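Local coordinates for D-glycerate 3-kinase (Cryptococcus neoformans var. grubii serotype A, PDB 6CKG), which probably phosphorylates D-glycerate at its 3-hydroxyl, drawing the phosphate from ATP, at residues W182-L194 against Y291-K304. Residues are numbered along the deposited sequence; the frame is centred on the assembly and turned at random.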
ATOM      1  N   TRP A 182      -0.707   1.297   1.855  1.00 27.45           N
ATOM      2  CA  TRP A 182       0.094   2.069   2.802  1.00 32.78           C
ATOM      3  C   TRP A 182       1.476   1.451   3.015  1.00 24.96           C
ATOM      4  O   TRP A 182       2.423   2.156   3.359  1.00 23.68           O
ATOM      5  CB  TRP A 182      -0.657   2.192   4.133  1.00 25.25           C
ATOM      6  CG  TRP A 182      -0.665   0.918   4.937  1.00 27.26           C
ATOM      7  CD1 TRP A 182      -1.563  -0.105   4.840  1.00 27.86           C
ATOM      8  CD2 TRP A 182       0.278   0.529   5.955  1.00 27.76           C
ATOM      9  NE1 TRP A 182      -1.250  -1.104   5.739  1.00 25.97           N
ATOM     10  CE2 TRP A 182      -0.120  -0.739   6.429  1.00 25.56           C
ATOM     11  CE3 TRP A 182       1.412   1.137   6.509  1.00 27.14           C
ATOM     12  CZ2 TRP A 182       0.573  -1.416   7.437  1.00 25.60           C
ATOM     13  CZ3 TRP A 182       2.108   0.467   7.511  1.00 28.65           C
ATOM     14  CH2 TRP A 182       1.687  -0.802   7.963  1.00 28.19           C
ATOM     15  N   MET A 183       1.612   0.142   2.820  1.00 25.70           N
ATOM     16  CA  MET A 183       2.880  -0.542   3.006  1.00 24.92           C
ATOM     17  C   MET A 183       3.357  -1.230   1.733  1.00 23.95           C
ATOM     18  O   MET A 183       4.203  -2.127   1.806  1.00 24.74           O
ATOM     19  CB  MET A 183       2.780  -1.564   4.156  1.00 25.69           C
ATOM     20  CG  MET A 183       1.622  -2.572   4.007  1.00 21.17           C
ATOM     21  SD  MET A 183       1.657  -4.034   5.109  1.00 26.69           S
ATOM     22  CE  MET A 183       2.748  -5.110   4.178  1.00 22.16           C
ATOM     23  N   ASN A 184       2.824  -0.858   0.567  1.00 24.75           N
ATOM     24  CA  ASN A 184       3.234  -1.542  -0.650  1.00 22.72           C
ATOM     25  C   ASN A 184       4.728  -1.335  -0.876  1.00 21.67           C
ATOM     26  O   ASN A 184       5.243  -0.221  -0.748  1.00 22.95           O
ATOM     27  CB  ASN A 184       2.411  -1.052  -1.858  1.00 22.39           C
ATOM     28  CG  ASN A 184       1.125  -1.837  -2.030  1.00 27.72           C
ATOM     29  OD1 ASN A 184       0.615  -2.419  -1.067  1.00 27.19           O
ATOM     30  ND2 ASN A 184       0.593  -1.868  -3.255  1.00 26.92           N
ATOM     31  N   GLY A 185       5.435  -2.415  -1.181  1.00 23.50           N
ATOM     32  CA  GLY A 185       6.864  -2.320  -1.400  1.00 23.04           C
ATOM     33  C   GLY A 185       7.719  -2.323  -0.135  1.00 25.90           C
ATOM     34  O   GLY A 185       8.946  -2.441  -0.238  1.00 27.96           O
ATOM     35  N   PHE A 186       7.122  -2.233   1.051  1.00 23.40           N
ATOM     36  CA  PHE A 186       7.916  -2.292   2.283  1.00 22.89           C
ATOM     37  C   PHE A 186       8.754  -3.564   2.302  1.00 24.21           C
ATOM     38  O   PHE A 186       8.271  -4.645   1.951  1.00 28.64           O
ATOM     39  CB  PHE A 186       7.014  -2.248   3.516  1.00 19.84           C
ATOM     40  CG  PHE A 186       6.536  -0.871   3.868  1.00 22.07           C
ATOM     41  CD1 PHE A 186       6.648   0.166   2.962  1.00 21.21           C
ATOM     42  CD2 PHE A 186       5.987  -0.611   5.112  1.00 22.42           C
ATOM     43  CE1 PHE A 186       6.203   1.449   3.281  1.00 23.08           C
ATOM     44  CE2 PHE A 186       5.540   0.660   5.449  1.00 23.48           C
ATOM     45  CZ  PHE A 186       5.660   1.696   4.536  1.00 23.94           C
ATOM     46  N   GLY A 187      10.029  -3.422   2.678  1.00 23.95           N
ATOM     47  CA  GLY A 187      10.960  -4.531   2.677  1.00 24.65           C
ATOM     48  C   GLY A 187      11.293  -5.060   4.070  1.00 30.09           C
ATOM     49  O   GLY A 187      11.474  -4.297   5.027  1.00 27.88           O
ATOM     50  N   PRO A 188      11.376  -6.384   4.205  1.00 26.69           N
ATOM     51  CA  PRO A 188      11.777  -6.977   5.486  1.00 29.89           C
ATOM     52  C   PRO A 188      13.256  -6.728   5.756  1.00 33.00           C
ATOM     53  O   PRO A 188      14.028  -6.371   4.865  1.00 25.11           O
ATOM     54  CB  PRO A 188      11.503  -8.463   5.285  1.00 29.46           C
ATOM     55  CG  PRO A 188      11.769  -8.648   3.793  1.00 33.12           C
ATOM     56  CD  PRO A 188      11.186  -7.409   3.160  1.00 26.40           C
ATOM     57  N   LEU A 189      13.652  -6.953   7.004  1.00 27.63           N
ATOM     58  CA  LEU A 189      15.031  -6.773   7.435  1.00 33.60           C
ATOM     59  C   LEU A 189      15.657  -8.114   7.793  1.00 30.15           C
ATOM     60  O   LEU A 189      14.962  -9.072   8.139  1.00 29.94           O
ATOM     61  CB  LEU A 189      15.116  -5.837   8.654  1.00 28.71           C
ATOM     62  CG  LEU A 189      14.436  -4.471   8.512  1.00 32.69           C
ATOM     63  CD1 LEU A 189      14.388  -3.714   9.838  1.00 28.89           C
ATOM     64  CD2 LEU A 189      15.122  -3.636   7.430  1.00 33.99           C
ATOM     65  N   SER A 190      16.984  -8.179   7.709  1.00 25.27           N
ATOM     66  CA  SER A 190      17.670  -9.267   8.381  1.00 27.80           C
ATOM     67  C   SER A 190      17.401  -9.148   9.878  1.00 27.64           C
ATOM     68  O   SER A 190      17.066  -8.077  10.387  1.00 26.71           O
ATOM     69  CB  SER A 190      19.176  -9.230   8.108  1.00 28.27           C
ATOM     70  OG  SER A 190      19.766  -8.142   8.782  1.00 31.97           O
ATOM     71  N   ASN A 191      17.505 -10.273  10.578  1.00 31.85           N
ATOM     72  CA  ASN A 191      17.324 -10.238  12.026  1.00 34.57           C
ATOM     73  C   ASN A 191      18.270  -9.227  12.663  1.00 28.52           C
ATOM     74  O   ASN A 191      17.854  -8.409  13.488  1.00 32.83           O
ATOM     75  CB  ASN A 191      17.535 -11.636  12.615  1.00 33.68           C
ATOM     76  CG  ASN A 191      16.484 -12.616  12.146  1.00 39.07           C
ATOM     77  OD1 ASN A 191      15.470 -12.222  11.551  1.00 39.43           O
ATOM     78  ND2 ASN A 191      16.716 -13.894  12.394  1.00 37.13           N
ATOM     79  N   ASP A 192      19.544  -9.244  12.249  1.00 30.02           N
ATOM     80  CA  ASP A 192      20.546  -8.353  12.834  1.00 27.12           C
ATOM     81  C   ASP A 192      20.198  -6.892  12.588  1.00 33.90           C
ATOM     82  O   ASP A 192      20.429  -6.036  13.452  1.00 28.17           O
ATOM     83  CB  ASP A 192      21.928  -8.652  12.255  1.00 26.88           C
ATOM     84  CG  ASP A 192      22.446 -10.031  12.625  1.00 38.35           C
ATOM     85  OD1 ASP A 192      21.799 -10.754  13.425  1.00 41.46           O
ATOM     86  OD2 ASP A 192      23.514 -10.386  12.100  1.00 37.36           O
ATOM     87  N   LYS A 193      19.670  -6.583  11.398  1.00 32.75           N
ATOM     88  CA  LYS A 193      19.350  -5.196  11.073  1.00 32.06           C
ATOM     89  C   LYS A 193      18.141  -4.696  11.856  1.00 26.61           C
ATOM     90  O   LYS A 193      18.098  -3.526  12.254  1.00 29.39           O
ATOM     91  CB  LYS A 193      19.097  -5.040   9.571  1.00 25.85           C
ATOM     92  CG  LYS A 193      19.043  -3.587   9.161  1.00 34.05           C
ATOM     93  CD  LYS A 193      20.456  -3.048   9.115  1.00 37.82           C
ATOM     94  CE  LYS A 193      20.503  -1.580   8.725  1.00 49.53           C
ATOM     95  NZ  LYS A 193      21.916  -1.090   8.732  1.00 50.29           N
ATOM     96  N   LEU A 194      17.135  -5.549  12.074  1.00 23.11           N
ATOM     97  CA  LEU A 194      16.015  -5.122  12.904  1.00 26.58           C
ATOM     98  C   LEU A 194      16.497  -4.806  14.316  1.00 24.57           C
ATOM     99  O   LEU A 194      16.165  -3.756  14.878  1.00 29.06           O
ATOM    100  CB  LEU A 194      14.925  -6.196  12.924  1.00 23.95           C
ATOM    101  CG  LEU A 194      13.576  -5.841  13.561  1.00 30.13           C
ATOM    102  CD1 LEU A 194      12.399  -6.522  12.840  1.00 28.34           C
ATOM    103  CD2 LEU A 194      13.594  -6.245  15.024  1.00 29.73           C
ATOM    104  N   TYR A 291       0.573   1.436  13.040  1.00 31.10           N
ATOM    105  CA  TYR A 291       1.186   1.469  11.714  1.00 28.43           C
ATOM    106  C   TYR A 291       2.597   2.040  11.714  1.00 26.12           C
ATOM    107  O   TYR A 291       3.432   1.598  10.918  1.00 29.46           O
ATOM    108  CB  TYR A 291       0.328   2.292  10.747  1.00 29.62           C
ATOM    109  CG  TYR A 291      -0.991   1.639  10.417  1.00 36.96           C
ATOM    110  CD1 TYR A 291      -2.082   1.738  11.288  1.00 36.14           C
ATOM    111  CD2 TYR A 291      -1.145   0.905   9.244  1.00 35.01           C
ATOM    112  CE1 TYR A 291      -3.289   1.128  10.989  1.00 38.95           C
ATOM    113  CE2 TYR A 291      -2.346   0.293   8.942  1.00 39.36           C
ATOM    114  CZ  TYR A 291      -3.412   0.413   9.812  1.00 42.36           C
ATOM    115  OH  TYR A 291      -4.598  -0.199   9.503  1.00 43.88           O
ATOM    116  N   MET A 292       2.868   3.029  12.564  1.00 29.14           N
ATOM    117  CA  MET A 292       4.162   3.714  12.553  1.00 34.66           C
ATOM    118  C   MET A 292       5.382   2.800  12.680  1.00 32.66           C
ATOM    119  O   MET A 292       6.402   3.102  12.041  1.00 33.17           O
ATOM    120  CB  MET A 292       4.189   4.776  13.661  1.00 40.95           C
ATOM    121  CG  MET A 292       3.862   6.176  13.194  1.00 59.63           C
ATOM    122  SD  MET A 292       4.991   6.795  11.925  1.00 60.45           S
ATOM    123  CE  MET A 292       3.802   7.126  10.642  1.00 62.10           C
ATOM    124  N   PRO A 293       5.376   1.719  13.475  1.00 31.86           N
ATOM    125  CA  PRO A 293       6.572   0.855  13.493  1.00 33.85           C
ATOM    126  C   PRO A 293       6.903   0.283  12.129  1.00 35.74           C
ATOM    127  O   PRO A 293       8.084   0.088  11.817  1.00 27.55           O
ATOM    128  CB  PRO A 293       6.209  -0.256  14.490  1.00 32.37           C
ATOM    129  CG  PRO A 293       5.030   0.224  15.224  1.00 31.21           C
ATOM    130  CD  PRO A 293       4.327   1.221  14.383  1.00 26.88           C
ATOM    131  N   SER A 294       5.889   0.037  11.291  1.00 26.35           N
ATOM    132  CA  SER A 294       6.159  -0.483   9.959  1.00 26.95           C
ATOM    133  C   SER A 294       6.825   0.564   9.078  1.00 32.36           C
ATOM    134  O   SER A 294       7.717   0.229   8.293  1.00 30.91           O
ATOM    135  CB  SER A 294       4.865  -0.985   9.307  1.00 26.55           C
ATOM    136  OG  SER A 294       4.494  -2.252   9.838  1.00 21.84           O
ATOM    137  N   TYR A 295       6.367   1.822   9.155  1.00 27.33           N
ATOM    138  CA  TYR A 295       7.055   2.910   8.463  1.00 29.92           C
ATOM    139  C   TYR A 295       8.499   3.024   8.929  1.00 31.27           C
ATOM    140  O   TYR A 295       9.417   3.155   8.111  1.00 26.86           O
ATOM    141  CB  TYR A 295       6.330   4.241   8.695  1.00 33.29           C
ATOM    142  CG  TYR A 295       4.986   4.393   8.001  1.00 37.29           C
ATOM    143  CD1 TYR A 295       4.905   4.785   6.669  1.00 44.54           C
ATOM    144  CD2 TYR A 295       3.802   4.194   8.694  1.00 33.31           C
ATOM    145  CE1 TYR A 295       3.670   4.943   6.035  1.00 44.69           C
ATOM    146  CE2 TYR A 295       2.565   4.347   8.068  1.00 40.87           C
ATOM    147  CZ  TYR A 295       2.507   4.718   6.747  1.00 44.31           C
ATOM    148  OH  TYR A 295       1.277   4.876   6.144  1.00 50.55           O
ATOM    149  N   GLU A 296       8.714   2.987  10.250  1.00 30.31           N
ATOM    150  CA  GLU A 296      10.057   3.169  10.801  1.00 30.44           C
ATOM    151  C   GLU A 296      11.008   2.067  10.344  1.00 31.09           C
ATOM    152  O   GLU A 296      12.159   2.342   9.984  1.00 35.14           O
ATOM    153  CB  GLU A 296       9.993   3.219  12.329  1.00 25.72           C
ATOM    154  CG  GLU A 296       9.242   4.433  12.875  1.00 28.90           C
ATOM    155  CD  GLU A 296       9.071   4.400  14.384  1.00 33.06           C
ATOM    156  OE1 GLU A 296       9.749   3.597  15.047  1.00 34.51           O
ATOM    157  OE2 GLU A 296       8.273   5.200  14.914  1.00 37.03           O
ATOM    158  N   LEU A 297      10.549   0.814  10.350  1.00 28.15           N
ATOM    159  CA  LEU A 297      11.421  -0.330  10.098  1.00 27.31           C
ATOM    160  C   LEU A 297      11.562  -0.702   8.626  1.00 29.54           C
ATOM    161  O   LEU A 297      12.635  -1.151   8.210  1.00 26.93           O
ATOM    162  CB  LEU A 297      10.903  -1.555  10.846  1.00 23.89           C
ATOM    163  CG  LEU A 297      10.997  -1.518  12.369  1.00 29.44           C
ATOM    164  CD1 LEU A 297      10.442  -2.812  12.914  1.00 27.23           C
ATOM    165  CD2 LEU A 297      12.445  -1.326  12.801  1.00 27.17           C
ATOM    166  N   PHE A 298      10.493  -0.590   7.837  1.00 26.27           N
ATOM    167  CA  PHE A 298      10.416  -1.286   6.556  1.00 27.01           C
ATOM    168  C   PHE A 298      10.279  -0.374   5.344  1.00 26.16           C
ATOM    169  O   PHE A 298      10.369  -0.864   4.211  1.00 26.55           O
ATOM    170  CB  PHE A 298       9.218  -2.255   6.540  1.00 23.65           C
ATOM    171  CG  PHE A 298       9.146  -3.170   7.721  1.00 25.47           C
ATOM    172  CD1 PHE A 298      10.257  -3.894   8.141  1.00 25.68           C
ATOM    173  CD2 PHE A 298       7.956  -3.308   8.416  1.00 26.81           C
ATOM    174  CE1 PHE A 298      10.170  -4.751   9.232  1.00 24.79           C
ATOM    175  CE2 PHE A 298       7.867  -4.142   9.492  1.00 24.95           C
ATOM    176  CZ  PHE A 298       8.983  -4.861   9.911  1.00 24.81           C
ATOM    177  N   GLN A 299      10.011   0.910   5.542  1.00 27.06           N
ATOM    178  CA  GLN A 299       9.738   1.791   4.413  1.00 28.50           C
ATOM    179  C   GLN A 299      10.938   1.912   3.479  1.00 30.75           C
ATOM    180  O   GLN A 299      10.763   2.133   2.278  1.00 26.24           O
ATOM    181  CB  GLN A 299       9.333   3.165   4.939  1.00 34.46           C
ATOM    182  CG  GLN A 299       8.806   4.134   3.922  1.00 50.28           C
ATOM    183  CD  GLN A 299       8.353   5.415   4.574  1.00 58.86           C
ATOM    184  OE1 GLN A 299       7.300   5.960   4.232  1.00 67.35           O
ATOM    185  NE2 GLN A 299       9.134   5.897   5.534  1.00 56.93           N
ATOM    186  N   ASP A 300      12.163   1.765   3.997  1.00 28.07           N
ATOM    187  CA  ASP A 300      13.324   1.955   3.135  1.00 32.59           C
ATOM    188  C   ASP A 300      13.483   0.838   2.118  1.00 29.01           C
ATOM    189  O   ASP A 300      14.167   1.039   1.105  1.00 30.12           O
ATOM    190  CB  ASP A 300      14.609   2.085   3.963  1.00 41.80           C
ATOM    191  CG  ASP A 300      14.592   3.297   4.866  1.00 57.78           C
ATOM    192  OD1 ASP A 300      14.269   4.401   4.379  1.00 59.66           O
ATOM    193  OD2 ASP A 300      14.873   3.138   6.073  1.00 71.32           O
ATOM    194  N   GLY A 301      12.843  -0.313   2.339  1.00 28.10           N
ATOM    195  CA  GLY A 301      12.883  -1.396   1.367  1.00 29.94           C
ATOM    196  C   GLY A 301      12.286  -1.042   0.013  1.00 29.82           C
ATOM    197  O   GLY A 301      12.484  -1.784  -0.958  1.00 29.50           O
ATOM    198  N   ILE A 302      11.540   0.061  -0.070  1.00 28.51           N
ATOM    199  CA  ILE A 302      11.015   0.519  -1.360  1.00 24.18           C
ATOM    200  C   ILE A 302      12.143   0.988  -2.274  1.00 29.21           C
ATOM    201  O   ILE A 302      12.022   0.937  -3.505  1.00 28.55           O
ATOM    202  CB  ILE A 302       9.989   1.643  -1.123  1.00 23.32           C
ATOM    203  CG1 ILE A 302       8.703   1.055  -0.544  1.00 20.39           C
ATOM    204  CG2 ILE A 302       9.665   2.421  -2.440  1.00 27.24           C
ATOM    205  CD1 ILE A 302       7.768   2.094  -0.018  1.00 23.34           C
ATOM    206  N   ASP A 303      13.266   1.384  -1.697  1.00 28.89           N
ATOM    207  CA  ASP A 303      14.344   2.060  -2.420  1.00 24.40           C
ATOM    208  C   ASP A 303      15.629   1.262  -2.210  1.00 30.74           C
ATOM    209  O   ASP A 303      16.434   1.595  -1.341  1.00 28.20           O
ATOM    210  CB  ASP A 303      14.455   3.488  -1.912  1.00 30.37           C
ATOM    211  CG  ASP A 303      15.386   4.343  -2.755  1.00 37.78           C
ATOM    212  OD1 ASP A 303      16.049   3.797  -3.657  1.00 32.01           O
ATOM    213  OD2 ASP A 303      15.443   5.560  -2.512  1.00 37.57           O
ATOM    214  N   LYS A 304      15.821   0.201  -2.991  1.00 33.82           N
ATOM    215  CA  LYS A 304      17.015  -0.618  -2.822  1.00 37.19           C
ATOM    216  C   LYS A 304      17.257  -1.405  -4.101  1.00 36.46           C
ATOM    217  O   LYS A 304      16.361  -1.555  -4.936  1.00 32.42           O
ATOM    218  CB  LYS A 304      16.911  -1.554  -1.611  1.00 32.45           C
ATOM    219  CG  LYS A 304      15.843  -2.606  -1.725  1.00 36.68           C
ATOM    220  CD  LYS A 304      15.853  -3.593  -0.535  1.00 39.17           C
ATOM    221  CE  LYS A 304      14.659  -4.555  -0.661  1.00 35.65           C
ATOM    222  NZ  LYS A 304      14.562  -5.586   0.435  1.00 36.25           N
TER
HETATM  223  O   HOH W   1      10.773  -4.010  -1.465  1.00 31.28           O
HETATM  224  O   HOH W   2      14.476  -4.417   2.960  1.00 33.17           O
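Trp182 and Tyr291 open an aromatic cluster, completed by Phe186 and Tyr295, through which the connection from strand 176-180 of the P-loop kinase-like core to helix 191-204 packs along helix 281-298 and the 3-10 turn that follows it. It illustrates how a connection that is mostly loop can be fixed by rings at one end and by backbone and water at the other. Tyr291 turns its edge onto the face of Trp182 in a T-shaped pair, the planes 78° apart, with Tyr291 CD2 3.4 Å from Trp182 CZ2. Met183 CB covers the opposite face of the indole, while Ser294 CB meets its rim at CH2. With chi1 at 74°, Trp182 holds CG between its own N and carbonyl carbon, carrying the indole in beside the helix. Phe186 is also sandwiched: Gln299 CA makes a CH-pi contact over one face, 3.9 Å from the ring centroid, and Met183 CA sits over the other. Its edge approaches the face of Tyr295, offset, and Ile302 CD1 lies in the ring plane. Tyr295 OH is hydrogen-bonded to Gln56 OE1, outside the cluster. Past the rings, Gly187 N donates to Phe298 O (3.0 Å, 154°); the same oxygen accepts from Gly301 N. Here the backbones come close, Gly187 CA lying 3.9 Å from Gly301 CA. Leu189 CD1 rests on Leu297 O, and Leu194 CD1 meets Leu297 CD1 at 4.2 Å. Toward partly exposed Pro188 and Lys304 the contact is looser: one water joins Gly185 O to Gly301 O; another, 2.8 Å from Lys304 NZ, accepts from that amine and donates to Pro188 O.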